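PDB 6FI9: transcriptional regulator ZitR, which represses the zit zinc-uptake operon in the presence of zinc by binding, as a homodimer, two palindromic operator sites in its promoter. Local coordinates for residues 42-47 and 57-62. The protein carries 3 engineered substitutions. Sequence-based numbering, arbitrary orientation.
Sequences LMILAA and EQLKIS
Ile44 of helix 36-47 meets Gln58 and Leu59 in a small apolar contact between two helices of the winged helix-turn-helix domain of this MarR-family repressor. Its partners lie on helix 52-59, the first helix of the predicted helix-turn-helix motif; the second, helix 63-75, follows a turn in which Lys60 has positive phi. The contact lies near the surface, and no hydrogen bond spans the two segments. The backbones come nearest at Ile44 and Gln58, whose CA atoms are 8.2 Å apart. Both close contacts are made by one atom, Ile44 CD1. Ile44 places CG1 between its backbone N and carbonyl carbon (chi1 56°), and CD1 reaches across to both partners. The Gln58 side chain runs past Ile44 in the opposite direction. Gln58 CB is 4.0 Å from Ile44 CD1, and Gln58 OE1 lies 4.2 Å from Ile44 CG2. Leu59 also packs on Thr37, His40 and Ile41 of helix 36-47. His40 is a ligand of a bound zinc ion, so this leucine packs directly on a zinc ligand. On helix 36-47, Met43 packs against two further ligands of that zinc, His106 and His110. The closest approach is methyl to methyl, Ile44 CD1 to Leu59 CD1 at 3.8 Å.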
loop_
_atom_site.group_PDB
_atom_site.type_symbol
_atom_site.label_atom_id
_atom_site.label_comp_id
_atom_site.label_asym_id
_atom_site.label_seq_id
_atom_site.Cartn_x
_atom_site.Cartn_y
_atom_site.Cartn_z
ATOM N N LEU A 42 8.360 -18.282 -7.558
ATOM C CA LEU A 42 8.515 -19.737 -7.439
ATOM C C LEU A 42 7.160 -20.453 -7.452
ATOM O O LEU A 42 7.052 -21.547 -8.004
ATOM C CB LEU A 42 9.284 -20.106 -6.157
ATOM C CG LEU A 42 10.696 -19.545 -5.990
ATOM C CD1 LEU A 42 11.134 -19.620 -4.542
ATOM C CD2 LEU A 42 11.691 -20.270 -6.882
ATOM N N MET A 43 6.136 -19.823 -6.849
ATOM C CA MET A 43 4.771 -20.337 -6.753
ATOM C C MET A 43 4.104 -20.476 -8.134
ATOM O O MET A 43 3.560 -21.542 -8.429
ATOM C CB MET A 43 3.945 -19.448 -5.804
ATOM C CG MET A 43 2.563 -19.964 -5.511
ATOM S SD MET A 43 1.589 -18.722 -4.640
ATOM C CE MET A 43 -0.037 -19.263 -5.085
ATOM N N ILE A 44 4.158 -19.409 -8.972
ATOM C CA ILE A 44 3.572 -19.386 -10.325
ATOM C C ILE A 44 4.350 -20.275 -11.305
ATOM O O ILE A 44 3.761 -20.789 -12.256
ATOM C CB ILE A 44 3.342 -17.951 -10.892
ATOM C CG1 ILE A 44 4.633 -17.103 -10.907
ATOM C CG2 ILE A 44 2.205 -17.241 -10.155
ATOM C CD1 ILE A 44 4.750 -16.152 -12.082
ATOM N N LEU A 45 5.665 -20.456 -11.066
ATOM C CA LEU A 45 6.538 -21.301 -11.888
ATOM C C LEU A 45 6.343 -22.794 -11.600
ATOM O O LEU A 45 6.658 -23.626 -12.453
ATOM C CB LEU A 45 8.019 -20.916 -11.714
ATOM C CG LEU A 45 8.496 -19.680 -12.476
ATOM C CD1 LEU A 45 9.836 -19.225 -11.970
ATOM C CD2 LEU A 45 8.589 -19.946 -13.963
ATOM N N ALA A 46 5.828 -23.126 -10.398
ATOM C CA ALA A 46 5.565 -24.497 -9.960
ATOM C C ALA A 46 4.420 -25.123 -10.758
ATOM O O ALA A 46 4.563 -26.245 -11.247
ATOM C CB ALA A 46 5.240 -24.514 -8.473
ATOM N N ALA A 47 3.299 -24.389 -10.909
ATOM C CA ALA A 47 2.119 -24.845 -11.644
ATOM C C ALA A 47 2.360 -24.863 -13.152
ATOM O O ALA A 47 2.083 -25.878 -13.797
ATOM C CB ALA A 47 0.917 -23.972 -11.306
ATOM N N GLU A 57 3.784 -9.969 -16.149
ATOM C CA GLU A 57 2.342 -9.879 -16.396
ATOM C C GLU A 57 1.546 -10.390 -15.186
ATOM O O GLU A 57 0.581 -9.737 -14.780
ATOM C CB GLU A 57 1.981 -10.660 -17.681
ATOM C CG GLU A 57 0.527 -10.566 -18.126
ATOM C CD GLU A 57 -0.282 -11.841 -17.967
ATOM O OE1 GLU A 57 -1.359 -11.780 -17.332
ATOM O OE2 GLU A 57 0.155 -12.898 -18.478
ATOM N N GLN A 58 1.951 -11.547 -14.620
ATOM C CA GLN A 58 1.306 -12.184 -13.470
ATOM C C GLN A 58 1.496 -11.366 -12.194
ATOM O O GLN A 58 0.513 -11.036 -11.534
ATOM C CB GLN A 58 1.819 -13.626 -13.270
ATOM C CG GLN A 58 1.383 -14.623 -14.342
ATOM C CD GLN A 58 -0.017 -15.131 -14.132
ATOM O OE1 GLN A 58 -0.283 -15.946 -13.241
ATOM N NE2 GLN A 58 -0.945 -14.666 -14.959
ATOM N N LEU A 59 2.752 -11.024 -11.862
ATOM C CA LEU A 59 3.114 -10.260 -10.665
ATOM C C LEU A 59 2.727 -8.781 -10.726
ATOM O O LEU A 59 2.706 -8.124 -9.682
ATOM C CB LEU A 59 4.617 -10.398 -10.381
ATOM C CG LEU A 59 5.026 -11.535 -9.464
ATOM C CD1 LEU A 59 5.290 -12.811 -10.248
ATOM C CD2 LEU A 59 6.254 -11.156 -8.676
ATOM N N LYS A 60 2.440 -8.258 -11.940
ATOM C CA LYS A 60 2.078 -6.856 -12.219
ATOM C C LYS A 60 3.229 -5.887 -11.848
ATOM O O LYS A 60 2.996 -4.723 -11.508
ATOM C CB LYS A 60 0.721 -6.457 -11.578
ATOM C CG LYS A 60 -0.486 -7.285 -12.036
ATOM C CD LYS A 60 -1.113 -6.756 -13.320
ATOM C CE LYS A 60 -2.237 -7.649 -13.789
ATOM N NZ LYS A 60 -2.828 -7.170 -15.066
ATOM N N ILE A 61 4.475 -6.389 -11.946
ATOM C CA ILE A 61 5.712 -5.655 -11.666
ATOM C C ILE A 61 6.521 -5.444 -12.972
ATOM O O ILE A 61 6.340 -6.197 -13.935
ATOM C CB ILE A 61 6.517 -6.331 -10.501
ATOM C CG1 ILE A 61 7.512 -5.357 -9.822
ATOM C CG2 ILE A 61 7.205 -7.634 -10.918
ATOM C CD1 ILE A 61 6.920 -4.486 -8.707
ATOM N N SER A 62 7.375 -4.398 -13.001
ATOM C CA SER A 62 8.207 -4.015 -14.146
ATOM C C SER A 62 9.222 -5.103 -14.544
ATOM O O SER A 62 9.846 -5.683 -13.650
ATOM C CB SER A 62 8.930 -2.700 -13.863
ATOM O OG SER A 62 9.829 -2.817 -12.774
#